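Local coordinates for uncharacterized protein Ta1441 (PDB 3GAA) that is of unknown function but belongs to the PAC2 family and is probably related to proteasome assembly chaperones, at residues I214-D217 with L218-E221. Sequence-based numbering, arbitrary orientation.
Sequences IKTD and LLEE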
ATOM      1  N   ILE A 214      17.198   0.824  45.228  1.00 34.41           N
ATOM      2  CA  ILE A 214      16.240   1.861  45.486  1.00 33.96           C
ATOM      3  C   ILE A 214      16.174   2.079  47.022  1.00 34.57           C
ATOM      4  O   ILE A 214      16.177   1.142  47.797  1.00 33.52           O
ATOM      5  CB  ILE A 214      14.889   1.491  44.923  1.00 33.15           C
ATOM      6  CG1 ILE A 214      15.012   1.072  43.462  1.00 33.45           C
ATOM      7  CG2 ILE A 214      14.024   2.650  44.939  1.00 31.84           C
ATOM      8  CD1 ILE A 214      13.907   0.137  42.938  1.00 28.91           C
ATOM      9  N   LYS A 215      16.095   3.337  47.428  1.00 35.35           N
ATOM     10  CA  LYS A 215      16.492   3.740  48.751  1.00 36.05           C
ATOM     11  C   LYS A 215      15.490   3.486  49.868  1.00 36.40           C
ATOM     12  O   LYS A 215      15.939   3.160  51.004  1.00 39.62           O
ATOM     13  CB  LYS A 215      16.761   5.248  48.841  1.00 36.53           C
ATOM     14  CG  LYS A 215      18.041   5.793  48.370  1.00 37.48           C
ATOM     15  CD  LYS A 215      18.007   7.371  48.440  1.00 38.43           C
ATOM     16  CE  LYS A 215      19.397   7.974  48.013  1.00 39.84           C
ATOM     17  NZ  LYS A 215      19.420   9.468  47.792  1.00 42.00           N
ATOM     18  N   THR A 216      14.202   3.744  49.681  1.00 34.65           N
ATOM     19  CA  THR A 216      13.267   3.758  50.894  1.00 34.16           C
ATOM     20  C   THR A 216      13.402   4.839  52.024  1.00 33.65           C
ATOM     21  O   THR A 216      12.561   4.874  52.950  1.00 33.99           O
ATOM     22  CB  THR A 216      13.150   2.396  51.695  1.00 33.62           C
ATOM     23  OG1 THR A 216      14.183   2.325  52.699  1.00 33.26           O
ATOM     24  CG2 THR A 216      13.128   1.195  50.794  1.00 32.48           C
ATOM     25  N   ASP A 217      14.407   5.703  51.969  1.00 32.99           N
ATOM     26  CA  ASP A 217      14.385   6.908  52.800  1.00 33.19           C
ATOM     27  C   ASP A 217      13.114   7.767  52.531  1.00 32.23           C
ATOM     28  O   ASP A 217      12.782   8.091  51.367  1.00 32.14           O
ATOM     29  CB  ASP A 217      15.656   7.723  52.598  1.00 33.63           C
ATOM     30  CG  ASP A 217      16.923   6.943  52.995  1.00 37.24           C
ATOM     31  OD1 ASP A 217      17.326   6.905  54.198  1.00 38.38           O
ATOM     32  OD2 ASP A 217      17.524   6.358  52.075  1.00 42.84           O
ATOM     33  N   LEU A 218      12.402   8.054  53.631  1.00 31.38           N
ATOM     34  CA  LEU A 218      11.143   8.847  53.690  1.00 30.42           C
ATOM     35  C   LEU A 218      10.048   8.312  52.790  1.00 29.82           C
ATOM     36  O   LEU A 218       9.230   9.043  52.289  1.00 28.83           O
ATOM     37  CB  LEU A 218      11.421  10.343  53.420  1.00 30.16           C
ATOM     38  CG  LEU A 218      11.699  11.318  54.584  1.00 27.72           C
ATOM     39  CD1 LEU A 218      12.361  10.703  55.770  1.00 24.18           C
ATOM     40  CD2 LEU A 218      12.506  12.523  54.075  1.00 24.99           C
ATOM     41  N   LEU A 219      10.043   7.008  52.611  1.00 30.39           N
ATOM     42  CA  LEU A 219       9.142   6.363  51.663  1.00 30.43           C
ATOM     43  C   LEU A 219       7.706   6.454  52.138  1.00 30.33           C
ATOM     44  O   LEU A 219       6.806   6.589  51.367  1.00 29.66           O
ATOM     45  CB  LEU A 219       9.570   4.900  51.469  1.00 30.34           C
ATOM     46  CG  LEU A 219       8.719   3.982  50.585  1.00 29.42           C
ATOM     47  CD1 LEU A 219       9.638   3.020  49.906  1.00 27.99           C
ATOM     48  CD2 LEU A 219       7.654   3.251  51.363  1.00 26.08           C
ATOM     49  N   GLU A 220       7.478   6.420  53.421  1.00 31.35           N
ATOM     50  CA  GLU A 220       6.109   6.397  53.873  1.00 32.74           C
ATOM     51  C   GLU A 220       5.500   7.765  53.652  1.00 32.93           C
ATOM     52  O   GLU A 220       4.370   7.848  53.154  1.00 32.74           O
ATOM     53  CB  GLU A 220       6.013   5.948  55.316  1.00 33.00           C
ATOM     54  CG  GLU A 220       6.494   4.470  55.498  1.00 38.06           C
ATOM     55  CD  GLU A 220       8.084   4.237  55.588  1.00 43.07           C
ATOM     56  OE1 GLU A 220       8.890   4.879  54.851  1.00 45.73           O
ATOM     57  OE2 GLU A 220       8.516   3.365  56.402  1.00 45.77           O
ATOM     58  N   GLU A 221       6.251   8.830  53.960  1.00 32.71           N
ATOM     59  CA  GLU A 221       5.736  10.161  53.776  1.00 33.18           C
ATOM     60  C   GLU A 221       5.556  10.433  52.316  1.00 33.26           C
ATOM     61  O   GLU A 221       4.572  11.016  51.906  1.00 34.26           O
ATOM     62  CB  GLU A 221       6.634  11.216  54.379  1.00 33.79           C
ATOM     63  CG  GLU A 221       6.586  11.273  55.884  1.00 37.82           C
ATOM     64  CD  GLU A 221       5.158  11.508  56.493  1.00 42.98           C
ATOM     65  OE1 GLU A 221       4.708  10.663  57.334  1.00 45.87           O
ATOM     66  OE2 GLU A 221       4.501  12.530  56.150  1.00 45.43           O
TER
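Thr216 turns its OG1 between its own backbone N and carbonyl carbon (chi1 88°), while Leu219 swings CG anti to its backbone N (chi1 176°); the two side chains thereby meet, with Leu219 CD1 lying 4.0 Å from Thr216 CG2. The same threonine torsion lets OG1 donate to Lys215 O at 2.6 Å, in the carbonyl plane and on a lone pair, so this beta-branched residue pairs a hydroxyl for that carbonyl with a methyl for the leucine. One weak backbone hydrogen bond, Leu219 N to Thr216 O at 3.3 Å with an N-H...O angle of 143°, closes the turn. Leu219 suits its buried place, its side chain also touching Tyr46 of helix 39-51 and, like Thr216, Leu200 of helix 196-210; the carboxylate of Asp217 suits an exposed corner. Were the threonine hydroxyl and CG2 removed, as in an alanine here, Lys215 O would probably lose this partner and a gap open beside Leu219 CD1. Leu218, at the N-cap, takes the left-handed conformation, which glycine or asparagine adopts more readily, and has no side-chain acceptor for the helix's N-H groups. The arrangement is a type II beta turn from Thr216 to Leu219, leading into helix 219-243, predicted to form a coiled coil.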